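Local coordinates for protein N-acetylcysteine deacetylase (Bacillus subtilis, PDB 1YSJ) that probably catalyses the metal-dependent hydrolysis of N-acetylcysteine to cysteine and acetate, in a pathway that lets the bacterium draw sulfur from S-(2-succino)cysteine, at residues T128-G133 with E383-A388; I132-L137 with V149-Q154; I227-Q232 with A301-Q306; V277-F280 with A284-A287. The protein carries 1 engineered substitution. All blocks are in the same frame, centred on the assembly; numbering follows the deposited sequence. Where two conformers were deposited one is given.

Contact 1. Residues T128-G133 with E383-A388; sequences TASIIG and EALTVA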
loop_
_atom_site.group_PDB
_atom_site.type_symbol
_atom_site.label_atom_id
_atom_site.label_comp_id
_atom_site.label_asym_id
_atom_site.label_seq_id
_atom_site.Cartn_x
_atom_site.Cartn_y
_atom_site.Cartn_z
ATOM N N THR A 128 -34.597 10.065 -17.641
ATOM C CA THR A 128 -34.666 10.481 -19.040
ATOM C C THR A 128 -36.083 10.384 -19.606
ATOM O O THR A 128 -36.611 11.374 -20.116
ATOM C CB THR A 128 -33.661 9.677 -19.914
ATOM O OG1 THR A 128 -32.323 9.991 -19.500
ATOM C CG2 THR A 128 -33.823 10.001 -21.400
ATOM N N ALA A 129 -36.693 9.206 -19.499
ATOM C CA ALA A 129 -38.057 8.991 -19.997
ATOM C C ALA A 129 -39.082 9.933 -19.350
ATOM O O ALA A 129 -39.952 10.459 -20.041
ATOM C CB ALA A 129 -38.474 7.541 -19.824
ATOM N N SER A 130 -38.953 10.152 -18.039
ATOM C CA SER A 130 -39.808 11.086 -17.292
ATOM C C SER A 130 -39.743 12.503 -17.836
ATOM O O SER A 130 -40.779 13.120 -18.082
ATOM C CB SER A 130 -39.429 11.111 -15.808
ATOM O OG SER A 130 -39.787 9.903 -15.161
ATOM N N ILE A 131 -38.525 13.007 -18.027
ATOM C CA ILE A 131 -38.307 14.383 -18.482
ATOM C C ILE A 131 -38.648 14.558 -19.974
ATOM O O ILE A 131 -38.944 15.672 -20.426
ATOM C CB ILE A 131 -36.867 14.887 -18.117
ATOM C CG1 ILE A 131 -36.642 14.866 -16.596
ATOM C CG2 ILE A 131 -36.583 16.294 -18.657
ATOM C CD1 ILE A 131 -37.735 15.545 -15.768
ATOM N N ILE A 132 -38.623 13.461 -20.732
ATOM C CA ILE A 132 -39.150 13.491 -22.095
ATOM C C ILE A 132 -40.671 13.631 -22.007
ATOM O O ILE A 132 -41.275 14.413 -22.752
ATOM C CB ILE A 132 -38.758 12.241 -22.927
ATOM C CG1 ILE A 132 -37.270 12.267 -23.270
ATOM C CG2 ILE A 132 -39.582 12.171 -24.215
ATOM C CD1 ILE A 132 -36.751 10.972 -23.877
ATOM N N GLY A 133 -41.272 12.881 -21.084
ATOM C CA GLY A 133 -42.693 13.029 -20.767
ATOM C C GLY A 133 -43.068 14.468 -20.457
ATOM O O GLY A 133 -44.014 15.007 -21.037
ATOM N N GLU A 383 -44.807 3.207 -12.385
ATOM C CA GLU A 383 -45.917 4.128 -12.134
ATOM C C GLU A 383 -45.416 5.540 -11.813
ATOM O O GLU A 383 -46.132 6.523 -12.025
ATOM C CB GLU A 383 -46.823 3.614 -11.008
ATOM C CG GLU A 383 -47.504 2.264 -11.284
ATOM C CD GLU A 383 -48.731 2.358 -12.190
ATOM O OE1 GLU A 383 -48.882 3.357 -12.932
ATOM O OE2 GLU A 383 -49.551 1.412 -12.161
ATOM N N ALA A 384 -44.181 5.628 -11.318
ATOM C CA ALA A 384 -43.533 6.909 -11.016
ATOM C C ALA A 384 -43.268 7.757 -12.265
ATOM O O ALA A 384 -43.007 8.958 -12.158
ATOM C CB ALA A 384 -42.243 6.683 -10.243
ATOM N N LEU A 385 -43.333 7.127 -13.439
ATOM C CA LEU A 385 -43.151 7.816 -14.716
ATOM C C LEU A 385 -44.247 8.842 -14.977
ATOM O O LEU A 385 -43.983 9.916 -15.512
ATOM C CB LEU A 385 -43.085 6.813 -15.866
ATOM C CG LEU A 385 -41.754 6.090 -16.085
ATOM C CD1 LEU A 385 -41.965 4.827 -16.927
ATOM C CD2 LEU A 385 -40.725 7.018 -16.731
ATOM N N THR A 386 -45.473 8.500 -14.597
ATOM C CA THR A 386 -46.583 9.448 -14.626
ATOM C C THR A 386 -46.322 10.566 -13.612
ATOM O O THR A 386 -46.348 11.748 -13.962
ATOM C CB THR A 386 -47.926 8.738 -14.341
ATOM O OG1 THR A 386 -48.120 7.701 -15.309
ATOM C CG2 THR A 386 -49.101 9.712 -14.405
ATOM N N VAL A 387 -46.039 10.175 -12.370
ATOM C CA VAL A 387 -45.783 11.121 -11.282
ATOM C C VAL A 387 -44.751 12.172 -11.677
ATOM O O VAL A 387 -45.024 13.371 -11.606
ATOM C CB VAL A 387 -45.317 10.405 -9.978
ATOM C CG1 VAL A 387 -45.113 11.415 -8.851
ATOM C CG2 VAL A 387 -46.327 9.330 -9.551
ATOM N N ALA A 388 -43.581 11.709 -12.107
ATOM C CA ALA A 388 -42.440 12.577 -12.360
ATOM C C ALA A 388 -42.632 13.490 -13.569
ATOM O O ALA A 388 -42.254 14.663 -13.531
ATOM C CB ALA A 388 -41.169 11.744 -12.508
#
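Ser-130, Leu-385 and Ala-388 carry the centre of this helix-to-helix contact, with Ala-129 at its flank. Its apolar part is small. Methyl CD2 of Leu-385 lies 3.9 Å from CB of Ala-129, and the CB atoms of Ser-130 and Ala-388 meet at 3.8 Å. Leu-385 has CG anti to its carbonyl carbon (chi1 -80°); the branch ending in CD2 reaches across to the other helix, although the CB itself does not point straight at it.

The polar part is a hydroxyl among methyl groups. OG of Ser-130 sits 3.4 Å from Leu-385 CD2 and 3.5 Å from Ala-388 CB, both van der Waals contacts, and no hydrogen bond crosses between the segments. With OG beside its own backbone N (chi1 -70°), the hydroxyl bonds back to the carbonyl of Phe-126, one turn earlier, which satisfies it in a buried place. Met-181 of strand 175-184 touches both Ser-130 and Ala-388 and so joins the helix pair to the sheet.

Small residues let the backbones come close: the axes of the two short segments pass 8.6 Å apart and cross at -47°, and the CA atoms of Ser-130 and Leu-385 are 5.3 Å apart. Two neighbouring helices, 124-139 and 384-402, thus pack side by side on the mixed sheet, an arrangement typical of the alpha/beta catalytic domain of M20 peptidases.

Contact 2. Residues I132-L137 with V149-Q154; sequences IGTAML and VRFIFQ
Ala-135 sets its methyl group on the ring of Phe-151, a CH-pi contact in which CB stands 3.8 Å from the ring centroid and only 15° off the normal. The nearest backbone atom on that side, CA of Ala-135, approaches CZ of the ring to 3.5 Å. Thr-134 reaches the same ring differently: its CG2 lies at the edge, in the ring plane, 4.0 Å from CE2. The third touch is at Phe-153, where CG1 of Ile-132 meets the far end of the ring, 3.7 Å from CZ; the two side chains run roughly perpendicular to each other.

Both phenylalanines hold CG beside the backbone N (chi1 -63° in each), and as alternate residues of one strand they project from the same side of the sheet toward the helix. Segment 132-137 runs nearly antiparallel to 149-154, 159° between their directions; its helix, 124-139, links strand 91-97 to strand 148-154, its parallel neighbour: a beta-alpha-beta crossover of the alpha/beta domain.

Further out, CG1 of Val-149 packs on the opposite face of the Phe-151 ring, which is therefore sandwiched between it and Ala-135. Thr-134 keeps CG2 for the ring because its OG1 turns to the carbonyl of Ser-389, on helix 384-402. Ile-83 of strand 79-84 touches both Ala-135 and Phe-151, while Ile-58 and Leu-62 of helix 52-64 pack against Phe-153.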
loop_
_atom_site.group_PDB
_atom_site.type_symbol
_atom_site.label_atom_id
_atom_site.label_comp_id
_atom_site.label_asym_id
_atom_site.label_seq_id
_atom_site.Cartn_x
_atom_site.Cartn_y
_atom_site.Cartn_z
ATOM N N ILE A 132 -38.623 13.461 -20.732
ATOM C CA ILE A 132 -39.150 13.491 -22.095
ATOM C C ILE A 132 -40.671 13.631 -22.007
ATOM O O ILE A 132 -41.275 14.413 -22.752
ATOM C CB ILE A 132 -38.758 12.241 -22.927
ATOM C CG1 ILE A 132 -37.270 12.267 -23.270
ATOM C CG2 ILE A 132 -39.582 12.171 -24.215
ATOM C CD1 ILE A 132 -36.751 10.972 -23.877
ATOM N N GLY A 133 -41.272 12.881 -21.084
ATOM C CA GLY A 133 -42.693 13.029 -20.767
ATOM C C GLY A 133 -43.068 14.468 -20.457
ATOM O O GLY A 133 -44.014 15.007 -21.037
ATOM N N THR A 134 -42.313 15.087 -19.549
ATOM C CA THR A 134 -42.506 16.487 -19.171
ATOM C C THR A 134 -42.519 17.396 -20.397
ATOM O O THR A 134 -43.413 18.235 -20.545
ATOM C CB THR A 134 -41.412 16.956 -18.183
ATOM O OG1 THR A 134 -41.473 16.162 -16.997
ATOM C CG2 THR A 134 -41.605 18.423 -17.799
ATOM N N ALA A 135 -41.533 17.214 -21.275
ATOM C CA ALA A 135 -41.421 18.005 -22.498
ATOM C C ALA A 135 -42.650 17.823 -23.387
ATOM O O ALA A 135 -43.179 18.794 -23.932
ATOM C CB ALA A 135 -40.142 17.656 -23.247
HETATM N N MSE A 136 -43.116 16.580 -23.502
HETATM C CA MSE A 136 -44.302 16.263 -24.298
HETATM C C MSE A 136 -45.577 16.902 -23.750
HETATM O O MSE A 136 -46.397 17.402 -24.520
HETATM C CB MSE A 136 -44.467 14.749 -24.444
HETATM C CG MSE A 136 -43.438 14.132 -25.376
HETATM SE SE MSE A 136 -43.532 12.190 -25.496
HETATM C CE MSE A 136 -42.023 11.895 -26.716
ATOM N N LEU A 137 -45.733 16.889 -22.426
ATOM C CA LEU A 137 -46.883 17.518 -21.771
ATOM C C LEU A 137 -46.839 19.038 -21.895
ATOM O O LEU A 137 -47.872 19.680 -22.088
ATOM C CB LEU A 137 -46.952 17.141 -20.285
ATOM C CG LEU A 137 -47.161 15.688 -19.845
ATOM C CD1 LEU A 137 -47.026 15.603 -18.338
ATOM C CD2 LEU A 137 -48.507 15.125 -20.299
ATOM N N VAL A 149 -38.713 26.865 -21.232
ATOM C CA VAL A 149 -38.105 25.735 -20.546
ATOM C C VAL A 149 -37.055 25.092 -21.443
ATOM O O VAL A 149 -37.349 24.638 -22.554
ATOM C CB VAL A 149 -39.140 24.675 -20.086
ATOM C CG1 VAL A 149 -38.448 23.580 -19.287
ATOM C CG2 VAL A 149 -40.240 25.318 -19.248
ATOM N N ARG A 150 -35.824 25.070 -20.951
ATOM C CA ARG A 150 -34.740 24.380 -21.621
ATOM C C ARG A 150 -34.562 22.997 -20.982
ATOM O O ARG A 150 -34.473 22.876 -19.760
ATOM C CB ARG A 150 -33.466 25.208 -21.518
ATOM C CG ARG A 150 -32.424 24.891 -22.565
ATOM C CD ARG A 150 -31.352 25.965 -22.585
ATOM N NE ARG A 150 -31.823 27.185 -23.235
ATOM C CZ ARG A 150 -31.181 28.352 -23.211
ATOM N NH1 ARG A 150 -30.032 28.476 -22.552
ATOM N NH2 ARG A 150 -31.695 29.402 -23.846
ATOM N N PHE A 151 -34.541 21.956 -21.810
ATOM C CA PHE A 151 -34.350 20.590 -21.324
ATOM C C PHE A 151 -32.919 20.122 -21.556
ATOM O O PHE A 151 -32.381 20.231 -22.660
ATOM C CB PHE A 151 -35.352 19.628 -21.974
ATOM C CG PHE A 151 -36.779 19.944 -21.647
ATOM C CD1 PHE A 151 -37.489 20.882 -22.398
ATOM C CD2 PHE A 151 -37.414 19.316 -20.580
ATOM C CE1 PHE A 151 -38.810 21.183 -22.093
ATOM C CE2 PHE A 151 -38.735 19.613 -20.267
ATOM C CZ PHE A 151 -39.435 20.550 -21.023
ATOM N N ILE A 152 -32.318 19.603 -20.493
ATOM C CA ILE A 152 -30.929 19.177 -20.494
ATOM C C ILE A 152 -30.864 17.669 -20.264
ATOM O O ILE A 152 -31.199 17.171 -19.184
ATOM C CB ILE A 152 -30.109 19.933 -19.404
ATOM C CG1 ILE A 152 -30.132 21.439 -19.677
ATOM C CG2 ILE A 152 -28.669 19.416 -19.330
ATOM C CD1 ILE A 152 -29.667 22.288 -18.511
ATOM N N PHE A 153 -30.452 16.947 -21.298
ATOM C CA PHE A 153 -30.211 15.520 -21.180
ATOM C C PHE A 153 -28.701 15.324 -21.130
ATOM O O PHE A 153 -28.016 15.326 -22.147
ATOM C CB PHE A 153 -30.900 14.744 -22.313
ATOM C CG PHE A 153 -32.405 14.873 -22.297
ATOM C CD1 PHE A 153 -33.040 15.899 -22.997
ATOM C CD2 PHE A 153 -33.185 13.983 -21.565
ATOM C CE1 PHE A 153 -34.423 16.034 -22.978
ATOM C CE2 PHE A 153 -34.579 14.108 -21.537
ATOM C CZ PHE A 153 -35.198 15.136 -22.246
ATOM N N GLN A 154 -28.205 15.179 -19.909
ATOM C CA GLN A 154 -26.798 15.324 -19.604
ATOM C C GLN A 154 -26.045 13.994 -19.608
ATOM O O GLN A 154 -26.458 13.042 -18.943
ATOM C CB GLN A 154 -26.652 16.004 -18.236
ATOM C CG GLN A 154 -25.222 16.094 -17.729
ATOM C CD GLN A 154 -25.134 16.159 -16.226
ATOM O OE1 GLN A 154 -25.721 17.043 -15.593
ATOM N NE2 GLN A 154 -24.382 15.231 -15.637
#

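Contact 3. Residues I227-Q232 with A301-Q306; sequences IAAAGQ and AGYGAQ
Tyr-303 directly precedes Gly-304, the C-prime residue of the Schellman motif that ends helix 282-302, and from there its ring reaches across to Ala-228, Ala-229 and Gln-232 of the other helix, 226-237, in what is consistent with the dimerisation domain of the M20 fold. One face of the ring lies over the helix backbone, with the N of Ala-229 4.1 Å above the plane, over its centre. The CB of Ala-228 meets CE2 at 3.7 Å, and Ala-229 offers CA to CD1 at 3.9 Å. Methyl-sized side chains leave the ring room to approach the helix. Ala-228 and Gln-232 also pack against Gln-238 and Ser-235 of the second subunit.

Gln-232 reaches the ring edge by a bend in its chain, and there its NE2 donates to OH of Tyr-303, 2.7 Å away, with an N-H...O angle of 143°. A leucine in place of Tyr-303 would probably leave the amide of Gln-232 without its hydroxyl partner and free to turn, and uncover part of the alanine surface. The amide plane of Gln-232 stands 70° from the ring, and the hydroxyl oxygen lies 24° out of that amide plane.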
loop_
_atom_site.group_PDB
_atom_site.type_symbol
_atom_site.label_atom_id
_atom_site.label_comp_id
_atom_site.label_asym_id
_atom_site.label_seq_id
_atom_site.Cartn_x
_atom_site.Cartn_y
_atom_site.Cartn_z
ATOM N N ILE A 227 5.962 4.910 8.651
ATOM C CA ILE A 227 4.844 3.992 8.902
ATOM C C ILE A 227 4.122 4.333 10.203
ATOM O O ILE A 227 2.892 4.446 10.226
ATOM C CB ILE A 227 5.309 2.513 8.953
ATOM C CG1 ILE A 227 6.074 2.126 7.679
ATOM C CG2 ILE A 227 4.125 1.577 9.209
ATOM C CD1 ILE A 227 5.207 1.727 6.511
ATOM N N ALA A 228 4.895 4.492 11.275
ATOM C CA ALA A 228 4.368 4.893 12.576
ATOM C C ALA A 228 3.641 6.234 12.486
ATOM O O ALA A 228 2.583 6.411 13.091
ATOM C CB ALA A 228 5.493 4.956 13.615
ATOM N N ALA A 229 4.218 7.169 11.733
ATOM C CA ALA A 229 3.572 8.438 11.424
ATOM C C ALA A 229 2.249 8.205 10.685
ATOM O O ALA A 229 1.212 8.739 11.075
ATOM C CB ALA A 229 4.504 9.328 10.601
ATOM N N ALA A 230 2.291 7.387 9.636
ATOM C CA ALA A 230 1.096 7.076 8.851
ATOM C C ALA A 230 -0.020 6.457 9.699
ATOM O O ALA A 230 -1.191 6.786 9.516
ATOM C CB ALA A 230 1.446 6.174 7.670
ATOM N N GLY A 231 0.351 5.579 10.634
ATOM C CA GLY A 231 -0.612 4.912 11.518
ATOM C C GLY A 231 -1.379 5.848 12.436
ATOM O O GLY A 231 -2.578 5.664 12.661
ATOM N N GLN A 232 -0.684 6.848 12.970
ATOM C CA GLN A 232 -1.277 7.824 13.888
ATOM C C GLN A 232 -2.158 8.815 13.134
ATOM O O GLN A 232 -3.184 9.266 13.653
ATOM C CB GLN A 232 -0.185 8.591 14.639
ATOM C CG GLN A 232 0.724 7.745 15.510
ATOM C CD GLN A 232 0.411 7.874 16.981
ATOM O OE1 GLN A 232 -0.705 7.602 17.419
ATOM N NE2 GLN A 232 1.401 8.288 17.758
ATOM N N ALA A 301 5.937 15.493 11.927
ATOM C CA ALA A 301 7.065 16.208 12.532
ATOM C C ALA A 301 7.501 15.587 13.856
ATOM O O ALA A 301 8.678 15.645 14.216
ATOM C CB ALA A 301 6.725 17.676 12.721
ATOM N N GLY A 302 6.547 14.998 14.574
ATOM C CA GLY A 302 6.835 14.260 15.796
ATOM C C GLY A 302 7.730 13.058 15.551
ATOM O O GLY A 302 8.510 12.670 16.423
ATOM N N TYR A 303 7.625 12.480 14.354
ATOM C CA TYR A 303 8.395 11.291 13.979
ATOM C C TYR A 303 9.636 11.585 13.126
ATOM O O TYR A 303 10.236 10.671 12.553
ATOM C CB TYR A 303 7.483 10.265 13.292
ATOM C CG TYR A 303 6.537 9.601 14.258
ATOM C CD1 TYR A 303 5.262 10.116 14.483
ATOM C CD2 TYR A 303 6.929 8.470 14.975
ATOM C CE1 TYR A 303 4.394 9.514 15.387
ATOM C CE2 TYR A 303 6.070 7.861 15.881
ATOM C CZ TYR A 303 4.806 8.386 16.081
ATOM O OH TYR A 303 3.957 7.780 16.979
ATOM N N GLY A 304 10.021 12.858 13.060
ATOM C CA GLY A 304 11.178 13.285 12.276
ATOM C C GLY A 304 10.940 13.208 10.780
ATOM O O GLY A 304 11.889 13.195 9.991
ATOM N N ALA A 305 9.667 13.156 10.395
ATOM C CA ALA A 305 9.264 13.058 8.998
ATOM C C ALA A 305 8.497 14.310 8.587
ATOM O O ALA A 305 8.186 15.160 9.427
ATOM C CB ALA A 305 8.409 11.812 8.786
ATOM N N GLN A 306 8.206 14.432 7.294
ATOM C CA GLN A 306 7.387 15.532 6.799
ATOM C C GLN A 306 6.207 15.025 5.978
ATOM O O GLN A 306 6.278 13.963 5.350
ATOM C CB GLN A 306 8.223 16.550 6.009
ATOM C CG GLN A 306 8.820 16.037 4.703
ATOM C CD GLN A 306 9.504 17.134 3.896
ATOM O OE1 GLN A 306 9.093 17.446 2.775
ATOM N NE2 GLN A 306 10.552 17.727 4.465
#

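Contact 4. Residues V277-F280 with A284-A287; sequences VRTF and ARQA
Thr-279 turns OG1 between its backbone N and carbonyl carbon (chi1 76°) and CG2 beside the N, so that both branches face the first turn of the helix; Arg-285 puts CG anti to its N (chi1 -165°), and its chain runs on extended from CG to NE. The two side chains cross at about a right angle. OG1 of Thr-279 touches CB of Arg-285 at 3.4 Å, a van der Waals contact, while CG2 lies 3.8 Å from the CA of Arg-285. On the other flank, CB of Thr-279 and CB of Ala-284 are 4.1 Å apart. No hydrogen bond joins the two segments.

The polar ends are served by strand 197-211. OG1 of Thr-279 is hydrogen-bonded to OG of Ser-202, and the guanidinium NH2 of Arg-285 forms a salt bridge with Asp-204, so the arginine lends the threonine its aliphatic root and sends its charge away. A glycine in place of Thr-279 would probably open a gap beside Ala-284 and Arg-285 and deprive the Ser-202 hydroxyl of this mate.

Strand 270-278 here passes through a short turn into helix 282-302, which leads on to strand 306-320. Strand 197-211 lies between the two in the sheet: this is the start of a split beta-alpha-beta unit, as in ferredoxin-like alpha+beta sandwiches.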
loop_
_atom_site.group_PDB
_atom_site.type_symbol
_atom_site.label_atom_id
_atom_site.label_comp_id
_atom_site.label_asym_id
_atom_site.label_seq_id
_atom_site.Cartn_x
_atom_site.Cartn_y
_atom_site.Cartn_z
ATOM N N VAL A 277 -13.215 13.399 1.333
ATOM C CA VAL A 277 -13.887 14.162 2.367
ATOM C C VAL A 277 -15.301 14.484 1.883
ATOM O O VAL A 277 -15.506 14.849 0.721
ATOM C CB VAL A 277 -13.123 15.460 2.697
ATOM C CG1 VAL A 277 -13.752 16.158 3.889
ATOM C CG2 VAL A 277 -11.660 15.155 2.982
ATOM N N ARG A 278 -16.270 14.326 2.779
ATOM C CA ARG A 278 -17.661 14.639 2.491
ATOM C C ARG A 278 -18.230 15.590 3.539
ATOM O O ARG A 278 -18.197 15.305 4.738
ATOM C CB ARG A 278 -18.488 13.356 2.392
ATOM C CG ARG A 278 -18.060 12.467 1.232
ATOM C CD ARG A 278 -18.830 11.169 1.166
ATOM N NE ARG A 278 -18.302 10.315 0.102
ATOM C CZ ARG A 278 -18.912 9.236 -0.383
ATOM N NH1 ARG A 278 -18.333 8.536 -1.352
ATOM N NH2 ARG A 278 -20.094 8.854 0.089
ATOM N N THR A 279 -18.718 16.737 3.070
ATOM C CA THR A 279 -19.315 17.758 3.932
ATOM C C THR A 279 -20.702 18.139 3.418
ATOM O O THR A 279 -21.055 17.830 2.279
ATOM C CB THR A 279 -18.462 19.047 3.983
ATOM O OG1 THR A 279 -18.643 19.787 2.771
ATOM C CG2 THR A 279 -16.978 18.735 4.179
ATOM N N PHE A 280 -21.475 18.820 4.258
ATOM C CA PHE A 280 -22.785 19.327 3.856
ATOM C C PHE A 280 -22.860 20.852 3.846
ATOM O O PHE A 280 -23.682 21.424 3.134
ATOM C CB PHE A 280 -23.903 18.710 4.707
ATOM C CG PHE A 280 -24.200 17.279 4.356
ATOM C CD1 PHE A 280 -25.030 16.971 3.276
ATOM C CD2 PHE A 280 -23.632 16.236 5.084
ATOM C CE1 PHE A 280 -25.301 15.649 2.937
ATOM C CE2 PHE A 280 -23.896 14.905 4.750
ATOM C CZ PHE A 280 -24.731 14.611 3.677
ATOM N N ALA A 284 -17.483 24.218 6.151
ATOM C CA ALA A 284 -16.900 22.935 6.554
ATOM C C ALA A 284 -15.982 22.372 5.470
ATOM O O ALA A 284 -14.900 21.880 5.773
ATOM C CB ALA A 284 -17.995 21.933 6.904
ATOM N N ARG A 285 -16.419 22.464 4.212
ATOM C CA ARG A 285 -15.621 22.046 3.055
ATOM C C ARG A 285 -14.335 22.863 2.882
ATOM O O ARG A 285 -13.337 22.359 2.358
ATOM C CB ARG A 285 -16.459 22.140 1.780
ATOM C CG ARG A 285 -15.877 21.408 0.593
ATOM C CD ARG A 285 -16.525 21.856 -0.702
ATOM N NE ARG A 285 -16.036 21.087 -1.844
ATOM C CZ ARG A 285 -16.134 21.471 -3.114
ATOM N NH1 ARG A 285 -16.705 22.628 -3.431
ATOM N NH2 ARG A 285 -15.653 20.691 -4.074
ATOM N N GLN A 286 -14.369 24.115 3.334
ATOM C CA GLN A 286 -13.227 25.019 3.222
ATOM C C GLN A 286 -12.314 24.963 4.448
ATOM O O GLN A 286 -11.158 25.388 4.380
ATOM C CB GLN A 286 -13.698 26.459 2.975
ATOM C CG GLN A 286 -14.490 26.670 1.680
ATOM C CD GLN A 286 -13.697 26.334 0.426
ATOM O OE1 GLN A 286 -12.642 26.913 0.167
ATOM N NE2 GLN A 286 -14.210 25.396 -0.363
ATOM N N ALA A 287 -12.835 24.442 5.558
ATOM C CA ALA A 287 -12.080 24.373 6.816
ATOM C C ALA A 287 -11.421 23.022 7.105
ATOM O O ALA A 287 -10.409 22.967 7.809
ATOM C CB ALA A 287 -12.963 24.802 7.990
#

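The four contacts divide between two parts of the chain. Contacts 1 and 2 share helix 124-139, with Ile-132 and Gly-133 in common, and their centres are 10 Å apart; together they fix that helix to strand 148-154 and to helix 384-402, in the domain built on the mixed sheet. Contacts 3 and 4 sit at the two ends of helix 282-302, centres 25 Å apart, beside the four-stranded antiparallel sheet. About 54 Å separates the centres of contacts 1 and 3. Along the chain, contact 1 spans contacts 3 and 4, so the second domain is an insertion, and contact 3 also borders the second subunit.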